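Local coordinates for GH127 beta-L-arabinofuranoside (Geobacillus stearothermophilus, PDB 4QK0), which hydrolyses beta-L-arabinofuranosides, probably releasing beta-L-arabinofuranose from arabinose-containing glycans, as a member of glycoside hydrolase family 127, at residues Y331-A336 with F379-P384; V263-R268 with F315-T320; G117-Y122 with D165-Y170; H146-A151 with L196-L201. All coordinates share one frame; numbering follows the deposited sequence.

Contact 1: Y331-A336 with F379-P384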
loop_
_atom_site.group_PDB
_atom_site.type_symbol
_atom_site.label_atom_id
_atom_site.label_comp_id
_atom_site.label_asym_id
_atom_site.label_seq_id
_atom_site.Cartn_x
_atom_site.Cartn_y
_atom_site.Cartn_z
ATOM N N TYR A 331 -2.854 -8.172 -5.592
ATOM C CA TYR A 331 -3.482 -7.992 -6.893
ATOM C C TYR A 331 -4.218 -9.274 -7.278
ATOM O O TYR A 331 -5.443 -9.262 -7.464
ATOM C CB TYR A 331 -2.477 -7.561 -7.905
ATOM C CG TYR A 331 -3.114 -6.815 -9.040
ATOM C CD1 TYR A 331 -3.519 -5.490 -8.910
ATOM C CD2 TYR A 331 -3.293 -7.420 -10.262
ATOM C CE1 TYR A 331 -4.107 -4.807 -9.978
ATOM C CE2 TYR A 331 -3.855 -6.752 -11.322
ATOM C CZ TYR A 331 -4.276 -5.455 -11.180
ATOM O OH TYR A 331 -4.800 -4.793 -12.285
ATOM N N ALA A 332 -3.507 -10.393 -7.387
ATOM C CA ALA A 332 -4.162 -11.721 -7.563
ATOM C C ALA A 332 -5.251 -11.696 -8.648
ATOM O O ALA A 332 -6.393 -12.060 -8.431
ATOM C CB ALA A 332 -4.713 -12.215 -6.273
ATOM N N GLU A 333 -4.861 -11.175 -9.787
ATOM C CA GLU A 333 -5.730 -11.017 -10.957
ATOM C C GLU A 333 -6.341 -12.363 -11.357
ATOM O O GLU A 333 -5.680 -13.417 -11.300
ATOM C CB GLU A 333 -4.878 -10.495 -12.084
ATOM C CG GLU A 333 -5.567 -10.076 -13.323
ATOM C CD GLU A 333 -4.597 -9.568 -14.406
ATOM O OE1 GLU A 333 -5.096 -9.505 -15.520
ATOM O OE2 GLU A 333 -3.410 -9.194 -14.199
ATOM N N THR A 334 -7.615 -12.320 -11.693
ATOM C CA THR A 334 -8.345 -13.481 -12.133
ATOM C C THR A 334 -7.569 -14.210 -13.245
ATOM O O THR A 334 -7.358 -15.400 -13.139
ATOM C CB THR A 334 -9.774 -13.076 -12.613
ATOM O OG1 THR A 334 -10.477 -12.411 -11.548
ATOM C CG2 THR A 334 -10.560 -14.299 -12.998
ATOM N N CYS A 335 -7.119 -13.466 -14.242
ATOM C CA CYS A 335 -6.395 -14.021 -15.361
ATOM C C CYS A 335 -5.085 -14.727 -14.953
ATOM O O CYS A 335 -4.673 -15.680 -15.595
ATOM C CB CYS A 335 -6.108 -12.950 -16.401
ATOM S SG CYS A 335 -7.565 -12.589 -17.358
ATOM N N ALA A 336 -4.463 -14.293 -13.859
ATOM C CA ALA A 336 -3.208 -14.900 -13.442
ATOM C C ALA A 336 -3.485 -16.243 -12.821
ATOM O O ALA A 336 -2.670 -17.142 -12.941
ATOM C CB ALA A 336 -2.467 -14.024 -12.454
ATOM N N PHE A 379 -18.011 -9.457 -12.376
ATOM C CA PHE A 379 -16.663 -9.979 -12.237
ATOM C C PHE A 379 -15.737 -9.090 -11.403
ATOM O O PHE A 379 -15.944 -7.870 -11.285
ATOM C CB PHE A 379 -16.060 -10.160 -13.605
ATOM C CG PHE A 379 -16.888 -11.005 -14.519
ATOM C CD1 PHE A 379 -17.926 -10.420 -15.303
ATOM C CD2 PHE A 379 -16.723 -12.369 -14.574
ATOM C CE1 PHE A 379 -18.728 -11.193 -16.147
ATOM C CE2 PHE A 379 -17.514 -13.131 -15.447
ATOM C CZ PHE A 379 -18.499 -12.547 -16.228
ATOM N N PHE A 380 -14.720 -9.740 -10.826
ATOM C CA PHE A 380 -13.549 -9.073 -10.306
ATOM C C PHE A 380 -12.375 -9.229 -11.274
ATOM O O PHE A 380 -12.164 -10.293 -11.882
ATOM C CB PHE A 380 -13.089 -9.724 -9.001
ATOM C CG PHE A 380 -13.800 -9.292 -7.787
ATOM C CD1 PHE A 380 -14.143 -7.991 -7.588
ATOM C CD2 PHE A 380 -14.140 -10.211 -6.851
ATOM C CE1 PHE A 380 -14.834 -7.632 -6.446
ATOM C CE2 PHE A 380 -14.820 -9.863 -5.696
ATOM C CZ PHE A 380 -15.159 -8.560 -5.491
ATOM N N TYR A 381 -11.598 -8.165 -11.394
ATOM C CA TYR A 381 -10.291 -8.219 -12.007
ATOM C C TYR A 381 -9.318 -8.662 -10.900
ATOM O O TYR A 381 -8.627 -9.635 -11.041
ATOM C CB TYR A 381 -9.993 -6.858 -12.579
ATOM C CG TYR A 381 -8.992 -6.828 -13.693
ATOM C CD1 TYR A 381 -7.642 -6.740 -13.405
ATOM C CD2 TYR A 381 -9.388 -6.828 -15.025
ATOM C CE1 TYR A 381 -6.682 -6.691 -14.400
ATOM C CE2 TYR A 381 -8.431 -6.760 -16.037
ATOM C CZ TYR A 381 -7.069 -6.705 -15.713
ATOM O OH TYR A 381 -6.051 -6.651 -16.652
ATOM N N VAL A 382 -9.403 -8.019 -9.743
ATOM C CA VAL A 382 -8.525 -8.226 -8.585
ATOM C C VAL A 382 -9.193 -9.034 -7.527
ATOM O O VAL A 382 -10.365 -8.811 -7.237
ATOM C CB VAL A 382 -8.198 -6.847 -7.999
ATOM C CG1 VAL A 382 -7.677 -6.924 -6.603
ATOM C CG2 VAL A 382 -7.257 -6.114 -8.937
ATOM N N ASN A 383 -8.473 -9.999 -6.945
ATOM C CA ASN A 383 -9.061 -10.885 -5.960
ATOM C C ASN A 383 -8.360 -10.771 -4.609
ATOM O O ASN A 383 -7.419 -11.533 -4.302
ATOM C CB ASN A 383 -9.014 -12.345 -6.382
ATOM C CG ASN A 383 -9.816 -12.584 -7.617
ATOM O OD1 ASN A 383 -9.305 -12.392 -8.714
ATOM N ND2 ASN A 383 -11.100 -12.874 -7.453
ATOM N N PRO A 384 -8.846 -9.875 -3.760
ATOM C CA PRO A 384 -8.139 -9.591 -2.520
ATOM C C PRO A 384 -8.412 -10.657 -1.497
ATOM O O PRO A 384 -9.359 -11.411 -1.629
ATOM C CB PRO A 384 -8.736 -8.258 -2.111
ATOM C CG PRO A 384 -10.144 -8.342 -2.602
ATOM C CD PRO A 384 -10.070 -9.074 -3.903
#
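The carbonyl oxygen of Tyr381 is approached by two groups of 331-336. Thr334 N donates to Tyr381 O at 2.9 Å and nearly straight on, with a C=O...N angle of 164°, while Glu333 CA makes a C-H...O contact with the same oxygen at 3.2 Å. To the carbonyl one residue earlier, Phe380 O, Thr334 OG1 donates at 2.7 Å, coming from above that carbonyl's plane. At the other end Asn383 N donates to Tyr331 O at 3.2 Å, with a weaker, bent bond to Ala332 O beside it. The irregular loop 379-384 is therefore joined largely through backbone groups to the start of helix 334-350, whose N-cap position is held by Glu333. This lies in the GH127 catalytic domain, of the six-hairpin clan. Val382 CG2 sits over one face of the Tyr331 ring, 3.8 Å from its centroid and displaced toward the rim. The phenol oxygen Tyr331 OH passes 3.4 Å from Tyr381 CE1, but its strong polar partner is Glu317. With CG anti to the backbone N (chi1 -172°) and an extended chain, Glu333 runs alongside the Tyr381 ring, its carboxylate plane only 18° from the ring plane and its CG 3.7 Å from Tyr381 CE1.

Contact 2: V263-R268 with F315-T320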
loop_
_atom_site.group_PDB
_atom_site.type_symbol
_atom_site.label_atom_id
_atom_site.label_comp_id
_atom_site.label_asym_id
_atom_site.label_seq_id
_atom_site.Cartn_x
_atom_site.Cartn_y
_atom_site.Cartn_z
ATOM N N VAL A 263 9.314 -12.893 -11.542
ATOM C CA VAL A 263 9.326 -11.436 -11.506
ATOM C C VAL A 263 8.353 -10.913 -12.549
ATOM O O VAL A 263 7.978 -11.628 -13.491
ATOM C CB VAL A 263 10.715 -10.854 -11.801
ATOM C CG1 VAL A 263 11.743 -11.381 -10.803
ATOM C CG2 VAL A 263 11.173 -11.191 -13.202
ATOM N N GLY A 264 8.004 -9.648 -12.417
ATOM C CA GLY A 264 7.255 -8.932 -13.404
ATOM C C GLY A 264 5.790 -9.255 -13.401
ATOM O O GLY A 264 5.250 -9.770 -12.449
ATOM N N HIS A 265 5.156 -8.913 -14.514
ATOM C CA HIS A 265 3.716 -9.096 -14.697
ATOM C C HIS A 265 3.368 -10.574 -14.612
ATOM O O HIS A 265 3.980 -11.393 -15.315
ATOM C CB HIS A 265 3.360 -8.531 -16.088
ATOM C CG HIS A 265 1.905 -8.427 -16.335
ATOM N ND1 HIS A 265 1.147 -9.496 -16.755
ATOM C CD2 HIS A 265 1.050 -7.384 -16.204
ATOM C CE1 HIS A 265 -0.116 -9.120 -16.846
ATOM N NE2 HIS A 265 -0.200 -7.845 -16.508
ATOM N N ALA A 266 2.371 -10.917 -13.793
ATOM C CA ALA A 266 2.124 -12.269 -13.447
ATOM C C ALA A 266 1.537 -13.109 -14.566
ATOM O O ALA A 266 1.935 -14.256 -14.698
ATOM C CB ALA A 266 1.253 -12.386 -12.231
ATOM N N VAL A 267 0.589 -12.570 -15.342
ATOM C CA VAL A 267 0.002 -13.338 -16.422
ATOM C C VAL A 267 1.051 -13.607 -17.501
ATOM O O VAL A 267 1.178 -14.729 -17.989
ATOM C CB VAL A 267 -1.194 -12.622 -17.066
ATOM C CG1 VAL A 267 -1.838 -13.522 -18.081
ATOM C CG2 VAL A 267 -2.258 -12.247 -16.010
ATOM N N ARG A 268 1.802 -12.591 -17.853
ATOM C CA ARG A 268 2.888 -12.711 -18.791
ATOM C C ARG A 268 3.829 -13.840 -18.350
ATOM O O ARG A 268 4.183 -14.743 -19.146
ATOM C CB ARG A 268 3.677 -11.428 -18.895
ATOM C CG ARG A 268 3.039 -10.375 -19.767
ATOM C CD ARG A 268 3.876 -9.077 -19.810
ATOM N NE ARG A 268 3.373 -8.106 -20.767
ATOM C CZ ARG A 268 2.266 -7.383 -20.607
ATOM N NH1 ARG A 268 1.552 -7.493 -19.515
ATOM N NH2 ARG A 268 1.857 -6.589 -21.577
ATOM N N PHE A 315 1.078 -2.183 -9.024
ATOM C CA PHE A 315 1.923 -1.507 -9.970
ATOM C C PHE A 315 2.589 -2.607 -10.826
ATOM O O PHE A 315 3.415 -3.383 -10.340
ATOM C CB PHE A 315 2.982 -0.696 -9.249
ATOM C CG PHE A 315 3.833 0.115 -10.149
ATOM C CD1 PHE A 315 3.328 1.200 -10.776
ATOM C CD2 PHE A 315 5.189 -0.215 -10.327
ATOM C CE1 PHE A 315 4.134 1.950 -11.606
ATOM C CE2 PHE A 315 5.988 0.523 -11.152
ATOM C CZ PHE A 315 5.452 1.615 -11.801
ATOM N N GLY A 316 2.211 -2.661 -12.104
ATOM C CA GLY A 316 2.707 -3.718 -13.005
ATOM C C GLY A 316 2.018 -5.045 -12.840
ATOM O O GLY A 316 2.436 -6.006 -13.452
ATOM N N GLU A 317 0.981 -5.112 -12.009
ATOM C CA GLU A 317 0.202 -6.329 -11.811
ATOM C C GLU A 317 1.137 -7.516 -11.670
ATOM O O GLU A 317 1.017 -8.511 -12.367
ATOM C CB GLU A 317 -0.777 -6.515 -12.968
ATOM C CG GLU A 317 -1.479 -5.213 -13.360
ATOM C CD GLU A 317 -2.320 -5.375 -14.612
ATOM O OE1 GLU A 317 -3.550 -5.413 -14.535
ATOM O OE2 GLU A 317 -1.723 -5.504 -15.677
ATOM N N SER A 318 2.047 -7.408 -10.709
ATOM C CA SER A 318 3.255 -8.161 -10.748
ATOM C C SER A 318 3.595 -8.914 -9.479
ATOM O O SER A 318 3.076 -8.655 -8.365
ATOM C CB SER A 318 4.391 -7.191 -11.103
ATOM O OG SER A 318 4.424 -6.145 -10.162
ATOM N N PHE A 319 4.487 -9.883 -9.677
ATOM C CA PHE A 319 5.249 -10.436 -8.608
ATOM C C PHE A 319 6.100 -9.352 -7.977
ATOM O O PHE A 319 6.573 -8.408 -8.632
ATOM C CB PHE A 319 6.161 -11.519 -9.129
ATOM C CG PHE A 319 5.433 -12.777 -9.575
ATOM C CD1 PHE A 319 4.898 -13.637 -8.661
ATOM C CD2 PHE A 319 5.266 -13.056 -10.922
ATOM C CE1 PHE A 319 4.234 -14.791 -9.060
ATOM C CE2 PHE A 319 4.582 -14.211 -11.335
ATOM C CZ PHE A 319 4.059 -15.078 -10.415
ATOM N N THR A 320 6.317 -9.502 -6.679
ATOM C CA THR A 320 7.346 -8.742 -5.988
ATOM C C THR A 320 8.503 -9.682 -5.663
ATOM O O THR A 320 9.491 -9.721 -6.396
ATOM C CB THR A 320 6.801 -8.044 -4.736
ATOM O OG1 THR A 320 6.133 -8.979 -3.870
ATOM C CG2 THR A 320 5.814 -6.996 -5.186
HETATM O O HOH W 1 9.058 -8.261 -10.267
#
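His265 NE2 donates to Glu317 OE2 at 2.9 Å; the oxygen lies in the imidazole plane, yet the nitrogen comes from 51° out of the carboxylate plane. With CG opposite its backbone N (chi1 -170°), the His265 ring runs alongside the Glu317 chain. Glu317 O lies over one face of the imidazole, with Arg268 NH1 3.2 Å above the centre of the opposite face. ND1 weakly caps the helix start by accepting from Arg268 N. A phenylalanine at His265 would probably leave Glu317 OE2 without this donor and Arg268 N without its cap. Two backbone bonds join the segments, Ala266 N to Glu317 O (3.1 Å) and Phe319 N to Gly264 O (2.9 Å), and a water links Gly264 N with Phe319 O. Phe319 CE2 packs on Ala266 CB at 3.9 Å. Further out, Glu317 and Ser318 form a G1 beta bulge opposite Ser313, and Glu317 OE1 is held by Tyr331 OH. The weakly bonded strand 264-265, antiparallel to 318-319, leads into helix 266-283, which packs on helix 334-350.

Contact 3: G117-Y122 with D165-Y170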
loop_
_atom_site.group_PDB
_atom_site.type_symbol
_atom_site.label_atom_id
_atom_site.label_comp_id
_atom_site.label_asym_id
_atom_site.label_seq_id
_atom_site.Cartn_x
_atom_site.Cartn_y
_atom_site.Cartn_z
ATOM N N GLY A 117 -1.043 -13.626 -45.126
ATOM C CA GLY A 117 -1.376 -14.335 -43.896
ATOM C C GLY A 117 -1.564 -13.463 -42.621
ATOM O O GLY A 117 -2.255 -13.866 -41.707
ATOM N N TYR A 118 -1.064 -12.243 -42.632
ATOM C CA TYR A 118 -1.260 -11.284 -41.531
ATOM C C TYR A 118 -2.728 -10.956 -41.277
ATOM O O TYR A 118 -3.471 -10.633 -42.200
ATOM C CB TYR A 118 -0.503 -10.014 -41.850
ATOM C CG TYR A 118 -0.389 -9.057 -40.709
ATOM C CD1 TYR A 118 0.511 -9.295 -39.666
ATOM C CD2 TYR A 118 -1.065 -7.833 -40.732
ATOM C CE1 TYR A 118 0.669 -8.380 -38.619
ATOM C CE2 TYR A 118 -0.921 -6.913 -39.706
ATOM C CZ TYR A 118 -0.059 -7.189 -38.636
ATOM O OH TYR A 118 0.074 -6.312 -37.594
ATOM N N LEU A 119 -3.128 -11.078 -40.010
ATOM C CA LEU A 119 -4.487 -10.773 -39.563
ATOM C C LEU A 119 -4.435 -9.896 -38.286
ATOM O O LEU A 119 -4.219 -10.398 -37.137
ATOM C CB LEU A 119 -5.200 -12.046 -39.206
ATOM C CG LEU A 119 -6.712 -12.167 -39.392
ATOM C CD1 LEU A 119 -7.269 -13.132 -38.386
ATOM C CD2 LEU A 119 -7.481 -10.880 -39.367
ATOM N N ASN A 120 -4.627 -8.601 -38.475
ATOM C CA ASN A 120 -4.556 -7.662 -37.340
ATOM C C ASN A 120 -5.269 -6.392 -37.730
ATOM O O ASN A 120 -4.838 -5.708 -38.665
ATOM C CB ASN A 120 -3.109 -7.374 -36.969
ATOM C CG ASN A 120 -2.985 -6.501 -35.728
ATOM O OD1 ASN A 120 -3.225 -5.300 -35.769
ATOM N ND2 ASN A 120 -2.606 -7.110 -34.622
ATOM N N THR A 121 -6.356 -6.085 -37.027
ATOM C CA THR A 121 -7.175 -4.940 -37.411
ATOM C C THR A 121 -6.482 -3.616 -37.196
ATOM O O THR A 121 -6.506 -2.745 -38.075
ATOM C CB THR A 121 -8.530 -4.948 -36.721
ATOM O OG1 THR A 121 -8.338 -4.912 -35.306
ATOM C CG2 THR A 121 -9.303 -6.185 -37.103
ATOM N N TYR A 122 -5.766 -3.477 -36.086
ATOM C CA TYR A 122 -5.109 -2.226 -35.781
ATOM C C TYR A 122 -4.099 -1.822 -36.826
ATOM O O TYR A 122 -4.056 -0.667 -37.262
ATOM C CB TYR A 122 -4.433 -2.351 -34.429
ATOM C CG TYR A 122 -3.684 -1.108 -33.974
ATOM C CD1 TYR A 122 -2.362 -0.939 -34.293
ATOM C CD2 TYR A 122 -4.311 -0.120 -33.196
ATOM C CE1 TYR A 122 -1.665 0.199 -33.888
ATOM C CE2 TYR A 122 -3.629 1.012 -32.770
ATOM C CZ TYR A 122 -2.305 1.164 -33.128
ATOM O OH TYR A 122 -1.614 2.281 -32.785
ATOM N N ASP A 165 -7.151 -23.417 -40.885
ATOM C CA ASP A 165 -6.434 -23.088 -42.111
ATOM C C ASP A 165 -5.996 -21.648 -42.158
ATOM O O ASP A 165 -4.882 -21.341 -42.512
ATOM C CB ASP A 165 -7.295 -23.428 -43.341
ATOM C CG ASP A 165 -7.414 -24.951 -43.576
ATOM O OD1 ASP A 165 -6.475 -25.681 -43.207
ATOM O OD2 ASP A 165 -8.450 -25.421 -44.102
ATOM N N ILE A 166 -6.902 -20.758 -41.811
ATOM C CA ILE A 166 -6.600 -19.328 -41.721
ATOM C C ILE A 166 -5.422 -19.093 -40.767
ATOM O O ILE A 166 -4.484 -18.373 -41.117
ATOM C CB ILE A 166 -7.865 -18.585 -41.210
ATOM C CG1 ILE A 166 -8.941 -18.586 -42.315
ATOM C CG2 ILE A 166 -7.537 -17.180 -40.731
ATOM C CD1 ILE A 166 -10.355 -18.248 -41.810
HETATM N N MSE A 167 -5.489 -19.681 -39.581
HETATM C CA MSE A 167 -4.478 -19.422 -38.576
HETATM C C MSE A 167 -3.130 -20.057 -38.914
HETATM O O MSE A 167 -2.093 -19.535 -38.508
HETATM C CB MSE A 167 -5.010 -19.813 -37.208
HETATM C CG MSE A 167 -6.198 -18.916 -36.780
HETATM SE SE MSE A 167 -5.901 -16.999 -37.122
HETATM C CE MSE A 167 -4.243 -16.829 -36.123
ATOM N N CYS A 168 -3.122 -21.171 -39.665
ATOM C CA CYS A 168 -1.846 -21.746 -40.139
ATOM C C CYS A 168 -1.191 -20.850 -41.122
ATOM O O CYS A 168 0.044 -20.770 -41.163
ATOM C CB CYS A 168 -2.051 -23.131 -40.783
ATOM S SG CYS A 168 -2.337 -24.470 -39.617
ATOM N N LYS A 169 -1.981 -20.143 -41.938
ATOM C CA LYS A 169 -1.395 -19.172 -42.863
ATOM C C LYS A 169 -0.707 -18.054 -42.092
ATOM O O LYS A 169 0.396 -17.646 -42.430
ATOM C CB LYS A 169 -2.435 -18.559 -43.806
ATOM C CG LYS A 169 -2.710 -19.376 -45.044
ATOM C CD LYS A 169 -3.932 -18.904 -45.854
ATOM C CE LYS A 169 -3.530 -18.028 -47.013
ATOM N NZ LYS A 169 -2.892 -16.745 -46.590
ATOM N N TYR A 170 -1.349 -17.565 -41.038
ATOM C CA TYR A 170 -0.744 -16.499 -40.226
ATOM C C TYR A 170 0.490 -17.074 -39.503
ATOM O O TYR A 170 1.571 -16.489 -39.558
ATOM C CB TYR A 170 -1.790 -15.933 -39.255
ATOM C CG TYR A 170 -1.442 -14.647 -38.550
ATOM C CD1 TYR A 170 -0.281 -13.969 -38.793
ATOM C CD2 TYR A 170 -2.340 -14.084 -37.655
ATOM C CE1 TYR A 170 0.020 -12.790 -38.149
ATOM C CE2 TYR A 170 -2.081 -12.873 -37.003
ATOM C CZ TYR A 170 -0.901 -12.235 -37.243
ATOM O OH TYR A 170 -0.612 -11.050 -36.622
HETATM O O HOH W 2 -2.029 -10.055 -34.709
#
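One face of the Tyr170 ring is covered by backbone of the 117-122 loop: Leu119 N stands 3.6 Å above its centre, and Tyr118 CA lies toward the rim on the same face. At the ring's edge, in its plane, is a water 2.6 Å from Tyr170 OH; this water accepts from Asn120 ND2 at 3.0 Å, while Asn120 OD1 caps Tyr123 N. The Tyr118 ring runs beside that of Tyr170, the planes 74° apart and Tyr118 CD1 3.8 Å from Tyr170 CE1, while Tyr118 OH bonds to Glu140. With CG anti to its own nitrogen (chi1 -167°), Tyr170 extends along the loop, and Leu119 CB meets its CD2 at 3.8 Å. A leucine in place of Tyr170 would probably uncover Leu119 N and deprive the water of its phenol partner. Gly117 comes so close to the helix that a beta carbon would clash with Lys169 O. Gln113 NE2 bridges Gly117 O and Ile166 O. This loop lies across helix 162-177 in the catalytic domain of the six-hairpin clan, probably an alpha/alpha barrel.

Contact 4: H146-A151 with L196-L201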
loop_
_atom_site.group_PDB
_atom_site.type_symbol
_atom_site.label_atom_id
_atom_site.label_comp_id
_atom_site.label_asym_id
_atom_site.label_seq_id
_atom_site.Cartn_x
_atom_site.Cartn_y
_atom_site.Cartn_z
ATOM N N HIS A 146 -3.771 -15.955 -29.401
ATOM C CA HIS A 146 -5.105 -16.228 -28.919
ATOM C C HIS A 146 -6.003 -16.752 -30.008
ATOM O O HIS A 146 -6.824 -17.612 -29.761
ATOM C CB HIS A 146 -5.727 -15.010 -28.221
ATOM C CG HIS A 146 -5.453 -15.003 -26.757
ATOM N ND1 HIS A 146 -4.614 -14.084 -26.162
ATOM C CD2 HIS A 146 -5.757 -15.910 -25.796
ATOM C CE1 HIS A 146 -4.457 -14.399 -24.889
ATOM N NE2 HIS A 146 -5.155 -15.478 -24.639
ATOM N N LEU A 147 -5.864 -16.199 -31.187
ATOM C CA LEU A 147 -6.635 -16.670 -32.363
ATOM C C LEU A 147 -6.289 -18.144 -32.758
ATOM O O LEU A 147 -7.157 -18.938 -33.037
ATOM C CB LEU A 147 -6.321 -15.753 -33.529
ATOM C CG LEU A 147 -7.191 -14.631 -34.076
ATOM C CD1 LEU A 147 -8.580 -14.511 -33.499
ATOM C CD2 LEU A 147 -6.452 -13.311 -34.183
ATOM N N ILE A 148 -4.986 -18.466 -32.751
ATOM C CA ILE A 148 -4.521 -19.863 -32.902
ATOM C C ILE A 148 -5.188 -20.779 -31.891
ATOM O O ILE A 148 -5.783 -21.800 -32.263
ATOM C CB ILE A 148 -3.025 -19.936 -32.765
ATOM C CG1 ILE A 148 -2.358 -19.309 -34.004
ATOM C CG2 ILE A 148 -2.587 -21.367 -32.582
ATOM C CD1 ILE A 148 -0.873 -19.034 -33.883
ATOM N N GLU A 149 -5.177 -20.398 -30.614
ATOM C CA GLU A 149 -5.806 -21.273 -29.616
ATOM C C GLU A 149 -7.240 -21.468 -29.958
ATOM O O GLU A 149 -7.770 -22.556 -29.746
ATOM C CB GLU A 149 -5.713 -20.725 -28.194
ATOM C CG GLU A 149 -4.337 -20.687 -27.578
ATOM C CD GLU A 149 -4.402 -20.404 -26.056
ATOM O OE1 GLU A 149 -4.175 -19.247 -25.622
ATOM O OE2 GLU A 149 -4.653 -21.367 -25.297
ATOM N N ALA A 150 -7.911 -20.412 -30.422
ATOM C CA ALA A 150 -9.355 -20.548 -30.651
ATOM C C ALA A 150 -9.591 -21.515 -31.835
ATOM O O ALA A 150 -10.498 -22.321 -31.801
ATOM C CB ALA A 150 -9.967 -19.196 -30.988
ATOM N N ALA A 151 -8.789 -21.354 -32.879
ATOM C CA ALA A 151 -8.879 -22.184 -34.078
ATOM C C ALA A 151 -8.600 -23.664 -33.789
ATOM O O ALA A 151 -9.339 -24.545 -34.232
ATOM C CB ALA A 151 -7.953 -21.661 -35.168
ATOM N N LEU A 196 2.941 -20.642 -26.166
ATOM C CA LEU A 196 2.061 -21.763 -25.806
ATOM C C LEU A 196 1.028 -22.097 -26.909
ATOM O O LEU A 196 0.613 -23.238 -27.071
ATOM C CB LEU A 196 1.386 -21.525 -24.443
ATOM C CG LEU A 196 0.325 -20.409 -24.316
ATOM C CD1 LEU A 196 -1.035 -20.911 -24.704
ATOM C CD2 LEU A 196 0.233 -19.864 -22.890
ATOM N N ALA A 197 0.604 -21.081 -27.656
ATOM C CA ALA A 197 -0.356 -21.292 -28.688
ATOM C C ALA A 197 0.231 -22.143 -29.823
ATOM O O ALA A 197 -0.384 -23.062 -30.303
ATOM C CB ALA A 197 -0.818 -19.946 -29.248
ATOM N N LEU A 198 1.428 -21.807 -30.229
ATOM C CA LEU A 198 2.161 -22.594 -31.222
ATOM C C LEU A 198 2.330 -24.053 -30.839
ATOM O O LEU A 198 2.230 -24.909 -31.699
ATOM C CB LEU A 198 3.531 -21.969 -31.514
ATOM C CG LEU A 198 3.464 -20.709 -32.346
ATOM C CD1 LEU A 198 4.809 -20.004 -32.437
ATOM C CD2 LEU A 198 2.940 -21.003 -33.755
ATOM N N LEU A 199 2.516 -24.367 -29.570
ATOM C CA LEU A 199 2.540 -25.780 -29.162
ATOM C C LEU A 199 1.231 -26.453 -29.458
ATOM O O LEU A 199 1.195 -27.604 -29.833
ATOM C CB LEU A 199 2.833 -25.972 -27.666
ATOM C CG LEU A 199 4.127 -25.418 -27.119
ATOM C CD1 LEU A 199 4.330 -25.822 -25.654
ATOM C CD2 LEU A 199 5.285 -25.947 -27.948
ATOM N N LYS A 200 0.129 -25.774 -29.196
ATOM C CA LYS A 200 -1.158 -26.396 -29.433
ATOM C C LYS A 200 -1.348 -26.616 -30.919
ATOM O O LYS A 200 -1.938 -27.600 -31.348
ATOM C CB LYS A 200 -2.273 -25.535 -28.810
ATOM C CG LYS A 200 -2.657 -25.946 -27.366
ATOM C CD LYS A 200 -2.948 -24.787 -26.409
ATOM C CE LYS A 200 -4.159 -24.998 -25.480
ATOM N NZ LYS A 200 -5.313 -24.049 -25.772
ATOM N N LEU A 201 -0.914 -25.661 -31.714
ATOM C CA LEU A 201 -1.087 -25.743 -33.126
ATOM C C LEU A 201 -0.240 -26.940 -33.668
ATOM O O LEU A 201 -0.668 -27.663 -34.579
ATOM C CB LEU A 201 -0.613 -24.468 -33.797
ATOM C CG LEU A 201 -0.861 -24.348 -35.297
ATOM C CD1 LEU A 201 -2.334 -24.413 -35.635
ATOM C CD2 LEU A 201 -0.261 -23.054 -35.827
HETATM O O HOH W 3 -6.661 -24.365 -28.096
#
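Ile148 and Glu149, neighbours on one helix, divide the contact into an apolar and a charged half. Ile148 points at the partner helix, and its CG2 branch settles among Ala197 and Leu201: CG2 is 3.6 Å from Ala197 O and 3.9 Å from Leu201 CB. Its other branch reaches Leu198, with CD1 at 4.3 Å from Leu198 CD2. Ile148 and Leu201 are set at about a right angle. With CG opposite its carbonyl carbon (chi1 -68°) and the chain extended beyond, Glu149 carries its carboxylate back to the contact, passing CG 4.0 Å from Ala197 CB. There Lys200 NZ forms a salt bridge with Glu149 OE2 at 2.8 Å; the oxygen receives it on its anti lone pair, turned away from OE1. The lysine chain, bent at three torsions, crosses the glutamate obliquely. A water ties the same ammonium to the helix backbone, accepting from Lys200 NZ and donating to Glu149 O at 2.7 Å. Leu196 CD1 packs over the carboxylate, 3.7 Å from Glu149 CD and roughly at right angles to the direction of the lysine. OE1 lies close to Glu193, a like charge, and has a long, weak ion pair with Arg419. The segment axes approach to 8.5 Å and diverge by 28°, with both helices running the same way. Such near-parallel packing of helices fits the alpha/alpha barrel expected of a six-hairpin catalytic domain.

How the contacts relate
All four contacts fall within the GH127 catalytic domain and form two pairs whose centres lie 23 to 31 Å apart. Along the chain the segments of contacts 3 and 4 alternate (117-122, 146-151, 165-170, 196-201), followed by contact 2 and then contact 1. Contacts 3 and 4 have centres 12 Å apart and share packing: Met167 of helix 162-177 lies on Leu147 and Ala151 of helix 140-158. Contacts 1 and 2, also 12 Å apart by centres, touch where Ala336 meets Val267. Between pairs, the nearest atoms of contacts 2 and 4 are about 7 Å apart. Helix 266-283 begins in contact 2 and packs on both helices of contact 4, so one helix ties the two pairs together.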